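Local coordinates for uncharacterized protein (Bacteroides ovatus, PDB 3P02) that is of unknown function but combines a probably E-set-like N-terminal beta domain with a BT_3044-like C-terminal beta domain, at residues 10-15 against 143-148; 57-62 against 126-131; 164-169 against 289-294. All blocks are in the same frame, centred on the assembly; numbering follows the deposited sequence.

Overall arrangement
Contacts 1 and 2 lie together at one end of the molecule, their centres 10 Å apart, while contact 3 is on the far side of the chain's centre, its own centre 48 to 49 Å from theirs. Contact 1 is mostly buried and bridges two sheets with an arginine and one backbone bond. Contact 2, nested along the chain within it, is regular antiparallel pairing; probable backbone bonds from Val-128 and Leu-126 to the carbonyls of Arg-145 and Ala-147 join the two. Contact 3 is likewise partly buried antiparallel pairing, but within the large C-terminal sheet. Waters serve all three; glycines and a corner at Gly-293 set contact 3 apart, whereas contact 2 separates a largely apolar face from a polar, cationic one.

Contact 1 (10-15 against 143-148); sequences KQLISF and YYRTAV
Arg-145 reaches back along 143-148 to grip Leu-12 and Ile-13. Its CB starts away from 10-15, and the bend at chi2 (-54°) swings the chain round so that CD comes to rest 3.3 Å from Ile-13 O. NE passes the same carbonyl more loosely. CZ carries the guanidinium between two aliphatic carbons: Leu-12 CB covers one face and Tyr-143 CB lies over the centre of the opposite one. At the tip, NH1 donates to Ile-13 O (2.9 Å) from above the carbonyl plane, a bent bond of 134°, and also to water 1 at 2.8 Å, which sits at the guanidinium edge. NH2 packs 3.6 Å from Leu-12 CD1 and gives a hydrogen bond to Phe-9 O. These donors and the two covered faces hold the plane in place.

Farther on, Phe-15 N donates a nearly linear hydrogen bond (178°) to Tyr-144 O, 3.0 Å away. The Phe-15 ring then leans on Ala-147, with CD2 3.7 Å from Ala-147 CB, while Ser-14 CB tucks against Tyr-143 O.

Strand 13-15 pairs with strand 36-45, whereas strand 146-154 pairs with strand 122-130 of the other sheet; Ile-13 and Phe-15 project onto strand 55-61, and helix 6-9 closes the arginine end, where Asp-6 takes the Tyr-143 hydroxyl.

Contact 2 (57-62 against 126-131); sequences VSFSLR and LKVCED. With EDO (1,2-ethanediol), chain E.
Ser-58 with Cys-129 and Ser-60 with Lys-127 are the hydrogen-bonded pairs of this antiparallel ladder, and each exchanges two backbone bonds. Ser-58 N meets Cys-129 O at 2.9 Å, nearly straight, and Lys-127 N meets Ser-60 O at 2.9 Å. Between them, Phe-59 faces Val-128 as a non-hydrogen-bonded pair, where Phe-59 CA-H points at Lys-127 O and Val-128 CA-H at Ser-58 O.

Apolar contact gathers on the face bearing Val-57, Phe-59, Leu-61, Leu-126 and Val-128. Phe-59 and Val-128 lie side by side, the ring atom CE1 of Phe-59 3.9 Å from Val-128 CB. Ile-13 and Phe-15 also pack on Val-128.

Polar and charged contact occupies the other face. Water 2 bridges the strands, donating to Lys-127 O (2.9 Å) and hydrogen-bonding with Ser-60 OG (3.0 Å). Lys-127, fully extended, runs alongside Arg-62, with CD of each 3.9 Å apart. Their like-charged ends, Arg-62 NH1 and Lys-127 NZ, also approach to 3.9 Å, but the guanidinium is paired through NE with Asp-64, and Lys-127 NZ bonds to the carbonyl of Tyr-136. A 1,2-ethanediol, probably from the crystallisation liquor, takes a weak bond from Lys-127 NZ.

The strand pair is therefore broadly amphipathic: a mainly apolar face turns toward Ile-13, Phe-15, Leu-107 and Ile-109, with Glu-130 at its end paired to Arg-55, while hydroxyls, water and long cationic chains occupy the other, where Asp-64 probably eases the crowding of positive charge.

Contact 3 (164-169 against 289-294); sequences SSLLGT and YNMKGG
The Tyr-289 ring turns its edge to Thr-169, whose carbonyl O lies in the ring plane, 3.4 Å from CD1; Phe-178 meets the same tyrosine in an edge-to-face stack. The other flat group is the carboxamide of Asn-290, which runs side by side with Thr-169. Its ND2 is held by Asp-275 and Asp-273, while OD1 lies 2.7 Å from water 4. That water bonds to Thr-169 OG1 and can donate to Leu-167 O and Asn-290 OD1, though more acceptors are in reach than it has protons. Thr-169 OG1 has a second partner in the carbonyl of Glu-173.

Backbone bonds join the strands in two complete pairs. Thr-169 and Asn-290 exchange bonds of 2.9 Å, as do Leu-167 and Lys-292 at 3.0 Å. Gly-168 sits between them opposite selenomethionine Met-291, and its CA approaches Asn-290 O at 3.3 Å. The CD2 methyl of Leu-166 reaches Met-291 CE at 3.8 Å; the selenomethionine chain bends at chi3 (77°) to bring CE there, and the two side chains cross at about a right angle.

Beyond Lys-292 the chain turns a corner at Gly-293, whose backbone angles (139°, -137°) suit glycine. Its bare CA lies 3.3 Å from Ser-165 O, and Gly-294 N then donates to that same oxygen from above the carbonyl plane. Water 3 links Ser-165 N to Gly-294 O and finishes this end.

Lys-292 NZ forms a salt bridge with Asp-273, the aspartate that also binds Asn-290. Met-291 and Leu-166 thus make apolar contact, while the face of Thr-169, Asn-290 and Lys-292, which also carries Leu-167, is largely polar and hydrated, and neighbouring carboxylates there probably help fix the amide and the lysine.

Contact 1 (10-15 against 143-148)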
ATOM      1  N   LYS A  10      21.314 -22.440  14.599  1.00 43.46           N
ATOM      2  CA  LYS A  10      20.085 -22.363  15.391  1.00 43.75           C
ATOM      3  C   LYS A  10      20.407 -21.979  16.875  1.00 45.91           C
ATOM      4  O   LYS A  10      19.778 -22.476  17.826  1.00 47.02           O
ATOM      5  CB  LYS A  10      19.227 -23.633  15.273  1.00 47.20           C
ATOM      6  CG  LYS A  10      18.438 -23.659  13.967  1.00 64.17           C
ATOM      7  CD  LYS A  10      17.109 -24.375  14.092  1.00 78.05           C
ATOM      8  CE  LYS A  10      17.176 -25.819  13.659  1.00 90.57           C
ATOM      9  NZ  LYS A  10      15.855 -26.297  13.181  1.00100.62           N
ATOM     10  N   GLN A  11      21.381 -21.066  17.035  0.50 39.46           N
ATOM     11  CA  GLN A  11      21.790 -20.419  18.287  0.50 37.33           C
ATOM     12  C   GLN A  11      22.079 -18.944  17.957  0.50 35.77           C
ATOM     13  O   GLN A  11      22.428 -18.151  18.830  0.50 34.94           O
ATOM     14  CB  GLN A  11      22.960 -21.131  19.004  0.50 39.08           C
ATOM     15  CG  GLN A  11      24.229 -21.381  18.183  0.50 45.29           C
ATOM     16  CD  GLN A  11      25.254 -20.265  18.179  0.50 52.61           C
ATOM     17  OE1 GLN A  11      25.234 -19.331  18.997  0.50 47.81           O
ATOM     18  NE2 GLN A  11      26.217 -20.372  17.273  0.50 35.80           N
ATOM     19  N   LEU A  12      21.895 -18.594  16.675  1.00 28.62           N
ATOM     20  CA  LEU A  12      22.066 -17.259  16.138  1.00 25.88           C
ATOM     21  C   LEU A  12      20.728 -16.531  16.088  1.00 26.07           C
ATOM     22  O   LEU A  12      19.685 -17.081  16.463  1.00 27.00           O
ATOM     23  CB  LEU A  12      22.753 -17.294  14.765  1.00 25.66           C
ATOM     24  CG  LEU A  12      24.166 -17.957  14.745  1.00 31.33           C
ATOM     25  CD1 LEU A  12      24.690 -18.077  13.326  1.00 32.24           C
ATOM     26  CD2 LEU A  12      25.168 -17.196  15.619  1.00 33.03           C
ATOM     27  N   ILE A  13      20.779 -15.273  15.678  1.00 19.58           N
ATOM     28  CA  ILE A  13      19.620 -14.390  15.750  1.00 17.16           C
ATOM     29  C   ILE A  13      18.939 -14.230  14.401  1.00 18.17           C
ATOM     30  O   ILE A  13      19.595 -14.235  13.369  1.00 16.47           O
ATOM     31  CB  ILE A  13      20.121 -13.065  16.341  1.00 19.40           C
ATOM     32  CG1 ILE A  13      20.727 -13.338  17.760  1.00 20.90           C
ATOM     33  CG2 ILE A  13      19.021 -11.997  16.403  1.00 18.29           C
ATOM     34  CD1 ILE A  13      21.625 -12.375  18.202  1.00 29.36           C
ATOM     35  N   SER A  14      17.606 -14.117  14.417  1.00 14.69           N
ATOM     36  CA  SER A  14      16.842 -13.995  13.188  1.00 14.98           C
ATOM     37  C   SER A  14      15.652 -13.086  13.381  1.00 17.10           C
ATOM     38  O   SER A  14      15.357 -12.691  14.517  1.00 17.74           O
ATOM     39  CB  SER A  14      16.355 -15.372  12.755  1.00 18.61           C
ATOM     40  OG  SER A  14      15.500 -15.927  13.737  1.00 23.13           O
ATOM     41  N   PHE A  15      14.929 -12.816  12.286  1.00 13.60           N
ATOM     42  CA  PHE A  15      13.685 -12.072  12.364  1.00 12.24           C
ATOM     43  C   PHE A  15      12.506 -13.022  12.343  1.00 18.26           C
ATOM     44  O   PHE A  15      12.571 -14.090  11.715  1.00 17.53           O
ATOM     45  CB  PHE A  15      13.542 -11.073  11.212  1.00 12.83           C
ATOM     46  CG  PHE A  15      14.475  -9.905  11.273  1.00 13.16           C
ATOM     47  CD1 PHE A  15      14.471  -9.042  12.374  1.00 15.96           C
ATOM     48  CD2 PHE A  15      15.372  -9.657  10.234  1.00 13.29           C
ATOM     49  CE1 PHE A  15      15.330  -7.938  12.419  1.00 16.45           C
ATOM     50  CE2 PHE A  15      16.196  -8.525  10.262  1.00 14.39           C
ATOM     51  CZ  PHE A  15      16.175  -7.680  11.356  1.00 14.22           C
ATOM     52  N   TYR A 143      17.613 -19.319   7.487  1.00 17.59           N
ATOM     53  CA  TYR A 143      17.589 -18.903   8.884  1.00 16.57           C
ATOM     54  C   TYR A 143      16.974 -17.535   9.119  1.00 18.77           C
ATOM     55  O   TYR A 143      17.132 -17.009  10.217  1.00 18.14           O
ATOM     56  CB  TYR A 143      18.996 -18.961   9.463  1.00 17.93           C
ATOM     57  CG  TYR A 143      19.499 -20.383   9.529  1.00 21.15           C
ATOM     58  CD1 TYR A 143      18.893 -21.323  10.364  1.00 24.06           C
ATOM     59  CD2 TYR A 143      20.554 -20.806   8.724  1.00 21.69           C
ATOM     60  CE1 TYR A 143      19.315 -22.651  10.387  1.00 23.71           C
ATOM     61  CE2 TYR A 143      20.993 -22.127   8.750  1.00 23.24           C
ATOM     62  CZ  TYR A 143      20.365 -23.048   9.576  1.00 27.78           C
ATOM     63  OH  TYR A 143      20.802 -24.349   9.610  1.00 24.92           O
ATOM     64  N   TYR A 144      16.235 -16.991   8.141  1.00 16.14           N
ATOM     65  CA  TYR A 144      15.494 -15.737   8.263  1.00 16.08           C
ATOM     66  C   TYR A 144      16.348 -14.591   8.823  1.00 17.11           C
ATOM     67  O   TYR A 144      15.871 -13.831   9.678  1.00 16.44           O
ATOM     68  CB  TYR A 144      14.231 -15.939   9.143  1.00 19.43           C
ATOM     69  CG  TYR A 144      13.410 -17.148   8.764  1.00 24.47           C
ATOM     70  CD1 TYR A 144      12.527 -17.105   7.691  1.00 28.09           C
ATOM     71  CD2 TYR A 144      13.552 -18.353   9.446  1.00 26.52           C
ATOM     72  CE1 TYR A 144      11.801 -18.235   7.304  1.00 30.38           C
ATOM     73  CE2 TYR A 144      12.832 -19.487   9.071  1.00 28.17           C
ATOM     74  CZ  TYR A 144      11.941 -19.417   8.013  1.00 37.58           C
ATOM     75  OH  TYR A 144      11.214 -20.532   7.648  1.00 43.48           O
ATOM     76  N   ARG A 145      17.565 -14.398   8.286  1.00 13.80           N
ATOM     77  CA  ARG A 145      18.397 -13.289   8.750  1.00 13.02           C
ATOM     78  C   ARG A 145      17.921 -11.936   8.212  1.00 13.60           C
ATOM     79  O   ARG A 145      18.274 -10.915   8.803  1.00 14.32           O
ATOM     80  CB  ARG A 145      19.873 -13.456   8.324  1.00 12.76           C
ATOM     81  CG  ARG A 145      20.549 -14.724   8.761  1.00 14.84           C
ATOM     82  CD  ARG A 145      20.494 -15.000  10.249  1.00 15.54           C
ATOM     83  NE  ARG A 145      21.227 -16.250  10.449  1.00 16.23           N
ATOM     84  CZ  ARG A 145      20.994 -17.139  11.405  1.00 22.07           C
ATOM     85  NH1 ARG A 145      20.055 -16.911  12.322  1.00 18.77           N
ATOM     86  NH2 ARG A 145      21.664 -18.286  11.425  1.00 17.19           N
ATOM     87  N   THR A 146      17.139 -11.931   7.128  1.00 10.53           N
ATOM     88  CA  THR A 146      16.700 -10.725   6.420  1.00 10.91           C
ATOM     89  C   THR A 146      15.173 -10.642   6.317  1.00 15.48           C
ATOM     90  O   THR A 146      14.511 -11.601   5.923  1.00 15.90           O
ATOM     91  CB  THR A 146      17.377 -10.719   5.028  1.00 14.62           C
ATOM     92  OG1 THR A 146      18.785 -10.662   5.268  1.00 15.20           O
ATOM     93  CG2 THR A 146      16.988  -9.516   4.169  1.00 14.23           C
ATOM     94  N   ALA A 147      14.632  -9.464   6.654  1.00 11.34           N
ATOM     95  CA  ALA A 147      13.210  -9.133   6.538  1.00 11.28           C
ATOM     96  C   ALA A 147      13.045  -8.019   5.499  1.00 13.43           C
ATOM     97  O   ALA A 147      13.916  -7.135   5.393  1.00 14.05           O
ATOM     98  CB  ALA A 147      12.680  -8.658   7.895  1.00 11.83           C
ATOM     99  N   VAL A 148      11.979  -8.076   4.697  1.00  9.75           N
ATOM    100  CA  VAL A 148      11.734  -7.019   3.717  1.00  9.67           C
ATOM    101  C   VAL A 148      10.395  -6.397   4.066  1.00 11.97           C
ATOM    102  O   VAL A 148       9.375  -7.092   4.011  1.00 12.11           O
ATOM    103  CB  VAL A 148      11.771  -7.504   2.260  1.00 12.50           C
ATOM    104  CG1 VAL A 148      11.527  -6.315   1.318  1.00 12.32           C
ATOM    105  CG2 VAL A 148      13.101  -8.174   1.950  1.00 12.63           C
TER
HETATM  106  O   HOH W   1      18.827 -18.801  14.001  1.00 36.06           O

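Contact 2 (57-62 against 126-131)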
ATOM      1  N   VAL A  57      23.791  -7.065  18.836  1.00 20.43           N
ATOM      2  CA  VAL A  57      23.202  -7.324  17.535  1.00 20.20           C
ATOM      3  C   VAL A  57      23.254  -6.087  16.664  1.00 20.66           C
ATOM      4  O   VAL A  57      23.043  -4.986  17.177  1.00 19.66           O
ATOM      5  CB  VAL A  57      21.735  -7.778  17.780  1.00 25.77           C
ATOM      6  CG1 VAL A  57      21.124  -8.310  16.514  1.00 26.32           C
ATOM      7  CG2 VAL A  57      21.679  -8.853  18.870  1.00 25.97           C
ATOM      8  N   SER A  58      23.568  -6.275  15.366  1.00 14.89           N
ATOM      9  CA  SER A  58      23.595  -5.166  14.417  0.50 13.99           C
ATOM     10  C   SER A  58      22.511  -5.349  13.369  1.00 17.05           C
ATOM     11  O   SER A  58      22.184  -6.483  12.996  1.00 17.49           O
ATOM     12  CB  SER A  58      24.962  -5.012  13.754  0.50 18.12           C
ATOM     13  OG  SER A  58      25.168  -5.904  12.677  0.50 27.68           O
ATOM     14  N   PHE A  59      21.947  -4.232  12.925  1.00 12.64           N
ATOM     15  CA  PHE A  59      20.892  -4.208  11.908  1.00 13.36           C
ATOM     16  C   PHE A  59      21.334  -3.293  10.816  1.00 20.99           C
ATOM     17  O   PHE A  59      21.806  -2.184  11.086  1.00 21.69           O
ATOM     18  CB  PHE A  59      19.573  -3.710  12.507  1.00 14.40           C
ATOM     19  CG  PHE A  59      19.133  -4.493  13.713  1.00 16.24           C
ATOM     20  CD1 PHE A  59      18.472  -5.706  13.568  1.00 19.20           C
ATOM     21  CD2 PHE A  59      19.339  -3.999  14.993  1.00 17.83           C
ATOM     22  CE1 PHE A  59      18.027  -6.412  14.688  1.00 20.10           C
ATOM     23  CE2 PHE A  59      18.930  -4.726  16.112  1.00 21.98           C
ATOM     24  CZ  PHE A  59      18.280  -5.930  15.953  1.00 20.36           C
ATOM     25  N   SER A  60      21.171  -3.723   9.583  1.00 17.25           N
ATOM     26  CA  SER A  60      21.591  -2.871   8.498  1.00 18.08           C
ATOM     27  C   SER A  60      20.701  -3.029   7.320  1.00 20.86           C
ATOM     28  O   SER A  60      20.087  -4.083   7.117  1.00 16.62           O
ATOM     29  CB  SER A  60      23.025  -3.203   8.091  1.00 23.18           C
ATOM     30  OG  SER A  60      23.097  -4.480   7.480  1.00 31.92           O
ATOM     31  N   LEU A  61      20.683  -1.981   6.500  1.00 18.53           N
ATOM     32  CA  LEU A  61      20.035  -2.016   5.213  1.00 18.12           C
ATOM     33  C   LEU A  61      20.813  -3.034   4.380  1.00 21.32           C
ATOM     34  O   LEU A  61      22.052  -2.957   4.326  1.00 22.36           O
ATOM     35  CB  LEU A  61      20.101  -0.609   4.617  1.00 18.42           C
ATOM     36  CG  LEU A  61      19.658  -0.475   3.174  1.00 23.31           C
ATOM     37  CD1 LEU A  61      18.150  -0.492   3.088  1.00 21.61           C
ATOM     38  CD2 LEU A  61      20.212   0.807   2.580  1.00 28.62           C
ATOM     39  N   ARG A  62      20.125  -4.029   3.807  1.00 16.91           N
ATOM     40  CA  ARG A  62      20.795  -5.085   3.043  1.00 17.70           C
ATOM     41  C   ARG A  62      20.745  -4.711   1.550  1.00 20.88           C
ATOM     42  O   ARG A  62      19.700  -4.778   0.901  1.00 19.99           O
ATOM     43  CB  ARG A  62      20.143  -6.427   3.393  1.00 19.76           C
ATOM     44  CG  ARG A  62      20.899  -7.630   2.904  1.00 18.11           C
ATOM     45  CD  ARG A  62      22.347  -7.724   3.364  1.00 11.57           C
ATOM     46  NE  ARG A  62      23.005  -8.601   2.392  1.00 14.95           N
ATOM     47  CZ  ARG A  62      24.179  -9.197   2.556  1.00 16.90           C
ATOM     48  NH1 ARG A  62      24.848  -9.073   3.709  1.00 14.50           N
ATOM     49  NH2 ARG A  62      24.689  -9.949   1.581  1.00 16.44           N
ATOM     50  N   LEU A 126      16.153  -5.473   5.479  1.00 12.26           N
ATOM     51  CA  LEU A 126      16.991  -5.369   6.675  1.00 11.33           C
ATOM     52  C   LEU A 126      17.583  -6.673   7.061  1.00 13.68           C
ATOM     53  O   LEU A 126      16.848  -7.656   7.091  1.00 13.69           O
ATOM     54  CB  LEU A 126      16.129  -4.898   7.877  1.00 12.88           C
ATOM     55  CG  LEU A 126      15.340  -3.636   7.694  1.00 18.31           C
ATOM     56  CD1 LEU A 126      14.440  -3.411   8.887  1.00 19.93           C
ATOM     57  CD2 LEU A 126      16.270  -2.461   7.535  1.00 21.12           C
ATOM     58  N   LYS A 127      18.852  -6.685   7.456  1.00 10.31           N
ATOM     59  CA  LYS A 127      19.447  -7.934   7.911  1.00  9.85           C
ATOM     60  C   LYS A 127      19.960  -7.770   9.331  1.00 13.87           C
ATOM     61  O   LYS A 127      20.472  -6.714   9.678  1.00 13.26           O
ATOM     62  CB  LYS A 127      20.606  -8.363   6.976  1.00 11.65           C
ATOM     63  CG  LYS A 127      21.239  -9.705   7.383  1.00 15.64           C
ATOM     64  CD  LYS A 127      22.251 -10.225   6.379  1.00 14.74           C
ATOM     65  CE  LYS A 127      22.760 -11.574   6.817  1.00 14.76           C
ATOM     66  NZ  LYS A 127      23.841 -12.082   5.914  1.00 11.84           N
ATOM     67  N   VAL A 128      19.850  -8.828  10.119  1.00 11.83           N
ATOM     68  CA  VAL A 128      20.359  -8.883  11.482  1.00 12.46           C
ATOM     69  C   VAL A 128      21.640  -9.734  11.465  1.00 16.83           C
ATOM     70  O   VAL A 128      21.678 -10.772  10.786  1.00 16.16           O
ATOM     71  CB  VAL A 128      19.287  -9.374  12.520  1.00 16.18           C
ATOM     72  CG1 VAL A 128      18.730 -10.759  12.191  1.00 16.71           C
ATOM     73  CG2 VAL A 128      19.845  -9.333  13.944  1.00 16.13           C
ATOM     74  N   CYS A 129      22.690  -9.281  12.212  1.00 16.10           N
ATOM     75  CA  CYS A 129      24.013  -9.907  12.285  0.50 19.62           C
ATOM     76  C   CYS A 129      24.590  -9.736  13.690  1.00 21.08           C
ATOM     77  O   CYS A 129      24.077  -8.943  14.466  1.00 18.14           O
ATOM     78  CB  CYS A 129      24.915  -9.245  11.243  0.50 22.09           C
ATOM     79  SG  CYS A 129      26.382 -10.199  10.794  0.50 28.06           S
ATOM     80  N   GLU A 130      25.683 -10.407  13.977  1.00 22.26           N
ATOM     81  CA  GLU A 130      26.502 -10.277  15.170  1.00 23.72           C
ATOM     82  C   GLU A 130      27.899 -10.117  14.639  1.00 34.77           C
ATOM     83  O   GLU A 130      28.301 -10.925  13.790  1.00 33.03           O
ATOM     84  CB  GLU A 130      26.392 -11.472  16.114  1.00 24.32           C
ATOM     85  CG  GLU A 130      25.089 -11.534  16.864  1.00 21.69           C
ATOM     86  CD  GLU A 130      25.070 -12.736  17.772  1.00 34.03           C
ATOM     87  OE1 GLU A 130      24.814 -13.860  17.283  1.00 26.28           O
ATOM     88  OE2 GLU A 130      25.393 -12.559  18.968  1.00 27.72           O
ATOM     89  N   ASP A 131      28.515  -8.951  14.901  0.50 34.67           N
ATOM     90  CA  ASP A 131      29.835  -8.605  14.373  0.50 36.02           C
ATOM     91  C   ASP A 131      30.940  -9.227  15.221  0.50 41.03           C
ATOM     92  O   ASP A 131      31.433 -10.299  14.874  0.50 41.04           O
ATOM     93  CB  ASP A 131      30.004  -7.075  14.274  0.50 38.02           C
ATOM     94  CG  ASP A 131      29.177  -6.395  13.186  0.50 49.29           C
ATOM     95  OD1 ASP A 131      28.668  -7.105  12.283  0.50 49.25           O
ATOM     96  OD2 ASP A 131      29.060  -5.151  13.221  0.50 55.51           O
TER
HETATM   97  C1  EDO E   4      26.261  -9.977   6.649  1.00 75.97           C
HETATM   98  O1  EDO E   4      26.611 -11.348   6.445  1.00 77.08           O
HETATM   99  C2  EDO E   4      27.469  -9.160   7.079  1.00 75.77           C
HETATM  100  O2  EDO E   4      27.033  -7.827   7.368  1.00 82.83           O
HETATM  101  O   HOH W   2      23.368  -6.373   9.841  1.00 26.94           O

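Contact 3 (164-169 against 289-294)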
ATOM      1  N   SER A 164     -17.057  -1.904 -10.605  1.00  8.28           N
ATOM      2  CA  SER A 164     -17.951  -2.363 -11.691  1.00  9.68           C
ATOM      3  C   SER A 164     -18.974  -1.318 -12.168  1.00 10.48           C
ATOM      4  O   SER A 164     -19.530  -1.480 -13.253  1.00 10.21           O
ATOM      5  CB  SER A 164     -18.681  -3.639 -11.298  1.00 12.83           C
ATOM      6  OG  SER A 164     -17.744  -4.687 -11.085  1.00 16.22           O
ATOM      7  N   SER A 165     -19.258  -0.285 -11.357  1.00  8.59           N
ATOM      8  CA  SER A 165     -20.198   0.755 -11.774  1.00  8.14           C
ATOM      9  C   SER A 165     -19.472   1.969 -12.386  1.00  8.50           C
ATOM     10  O   SER A 165     -20.120   2.976 -12.638  1.00  9.59           O
ATOM     11  CB  SER A 165     -21.065   1.201 -10.594  1.00 10.70           C
ATOM     12  OG  SER A 165     -22.066   0.228 -10.353  1.00 10.41           O
ATOM     13  N   LEU A 166     -18.137   1.899 -12.577  1.00  7.81           N
ATOM     14  CA  LEU A 166     -17.395   2.974 -13.250  1.00  8.17           C
ATOM     15  C   LEU A 166     -17.109   2.474 -14.667  1.00 10.54           C
ATOM     16  O   LEU A 166     -16.160   1.715 -14.907  1.00 10.55           O
ATOM     17  CB  LEU A 166     -16.119   3.413 -12.500  1.00  7.95           C
ATOM     18  CG  LEU A 166     -15.439   4.636 -13.114  1.00 11.07           C
ATOM     19  CD1 LEU A 166     -16.384   5.884 -13.151  1.00 11.38           C
ATOM     20  CD2 LEU A 166     -14.168   4.990 -12.335  1.00 13.22           C
ATOM     21  N   LEU A 167     -18.017   2.833 -15.601  1.00  8.56           N
ATOM     22  CA  LEU A 167     -18.001   2.248 -16.938  1.00  8.10           C
ATOM     23  C   LEU A 167     -17.145   3.020 -17.921  1.00 11.38           C
ATOM     24  O   LEU A 167     -17.295   4.236 -18.087  1.00  9.73           O
ATOM     25  CB  LEU A 167     -19.449   2.141 -17.457  1.00  8.58           C
ATOM     26  CG  LEU A 167     -20.440   1.415 -16.486  1.00 13.66           C
ATOM     27  CD1 LEU A 167     -21.867   1.470 -17.052  1.00 15.05           C
ATOM     28  CD2 LEU A 167     -20.050  -0.056 -16.287  1.00 17.21           C
ATOM     29  N   GLY A 168     -16.267   2.273 -18.580  1.00 10.26           N
ATOM     30  CA  GLY A 168     -15.400   2.805 -19.611  1.00  8.88           C
ATOM     31  C   GLY A 168     -16.066   2.636 -20.961  1.00 10.32           C
ATOM     32  O   GLY A 168     -16.436   1.527 -21.334  1.00  9.70           O
ATOM     33  N   THR A 169     -16.196   3.716 -21.718  1.00  7.76           N
ATOM     34  CA  THR A 169     -16.781   3.684 -23.070  1.00  8.24           C
ATOM     35  C   THR A 169     -15.959   4.562 -23.996  1.00 10.38           C
ATOM     36  O   THR A 169     -15.059   5.252 -23.545  1.00 10.15           O
ATOM     37  CB  THR A 169     -18.239   4.255 -23.025  1.00 12.85           C
ATOM     38  OG1 THR A 169     -18.182   5.650 -22.701  1.00  9.15           O
ATOM     39  CG2 THR A 169     -19.175   3.497 -22.095  1.00 11.23           C
ATOM     40  N   TYR A 289     -11.535   7.901 -24.797  1.00  9.19           N
ATOM     41  CA  TYR A 289     -12.437   7.215 -23.906  1.00  8.98           C
ATOM     42  C   TYR A 289     -13.185   8.150 -22.960  1.00 10.22           C
ATOM     43  O   TYR A 289     -12.905   9.341 -22.878  1.00 11.00           O
ATOM     44  CB  TYR A 289     -11.617   6.249 -23.033  1.00  8.87           C
ATOM     45  CG  TYR A 289     -11.106   5.004 -23.726  1.00  9.01           C
ATOM     46  CD1 TYR A 289     -11.993   4.092 -24.299  1.00  9.41           C
ATOM     47  CD2 TYR A 289      -9.768   4.634 -23.630  1.00 10.55           C
ATOM     48  CE1 TYR A 289     -11.550   2.876 -24.825  1.00 10.25           C
ATOM     49  CE2 TYR A 289      -9.306   3.428 -24.174  1.00 12.13           C
ATOM     50  CZ  TYR A 289     -10.209   2.531 -24.727  1.00 14.50           C
ATOM     51  OH  TYR A 289      -9.760   1.370 -25.327  1.00 14.23           O
ATOM     52  N   ASN A 290     -14.068   7.550 -22.180  1.00  8.96           N
ATOM     53  CA  ASN A 290     -14.829   8.207 -21.125  1.00  8.65           C
ATOM     54  C   ASN A 290     -15.055   7.217 -19.999  1.00  9.69           C
ATOM     55  O   ASN A 290     -15.270   6.031 -20.267  1.00 10.06           O
ATOM     56  CB  ASN A 290     -16.187   8.703 -21.666  1.00  9.65           C
ATOM     57  CG  ASN A 290     -17.087   9.258 -20.560  1.00  9.38           C
ATOM     58  OD1 ASN A 290     -17.834   8.521 -19.891  1.00 11.46           O
ATOM     59  ND2 ASN A 290     -17.091  10.571 -20.389  1.00  8.23           N
HETATM   60  N   MSE A 291     -15.000   7.684 -18.762  1.00  7.38           N
HETATM   61  CA  MSE A 291     -15.375   6.845 -17.611  1.00  6.67           C
HETATM   62  C   MSE A 291     -16.512   7.544 -16.910  1.00 10.75           C
HETATM   63  O   MSE A 291     -16.388   8.729 -16.612  1.00  9.23           O
HETATM   64  CB  MSE A 291     -14.189   6.607 -16.653  1.00  6.75           C
HETATM   65  CG  MSE A 291     -13.063   5.869 -17.390  1.00  8.54           C
HETATM   66 SE   MSE A 291     -11.751   5.169 -16.194  0.75  9.61          SE
HETATM   67  CE  MSE A 291     -12.676   3.656 -15.562  1.00 12.38           C
ATOM     68  N   LYS A 292     -17.615   6.833 -16.686  1.00  8.95           N
ATOM     69  CA  LYS A 292     -18.796   7.432 -16.044  1.00  8.06           C
ATOM     70  C   LYS A 292     -19.412   6.500 -15.044  1.00 10.27           C
ATOM     71  O   LYS A 292     -19.622   5.318 -15.317  1.00  9.42           O
ATOM     72  CB  LYS A 292     -19.848   7.794 -17.125  1.00  9.02           C
ATOM     73  CG  LYS A 292     -21.126   8.454 -16.587  1.00 10.40           C
ATOM     74  CD  LYS A 292     -22.029   8.936 -17.732  1.00 13.54           C
ATOM     75  CE  LYS A 292     -23.277   9.648 -17.213  1.00 20.96           C
ATOM     76  NZ  LYS A 292     -22.959  10.928 -16.477  1.00 26.15           N
ATOM     77  N   GLY A 293     -19.812   7.051 -13.928  1.00  7.72           N
ATOM     78  CA  GLY A 293     -20.473   6.219 -12.926  1.00  8.18           C
ATOM     79  C   GLY A 293     -20.013   6.550 -11.530  1.00 11.43           C
ATOM     80  O   GLY A 293     -19.871   7.722 -11.174  1.00  9.41           O
ATOM     81  N   GLY A 294     -19.787   5.507 -10.754  1.00  9.53           N
ATOM     82  CA  GLY A 294     -19.377   5.673  -9.380  1.00 10.81           C
ATOM     83  C   GLY A 294     -18.533   4.541  -8.865  1.00 12.30           C
ATOM     84  O   GLY A 294     -18.197   3.598  -9.597  1.00 10.18           O
TER
HETATM   85  O   HOH W   3     -18.124   0.957  -8.976  1.00  9.88           O
HETATM   86  O   HOH W   4     -18.510   5.897 -19.944  1.00  9.85           O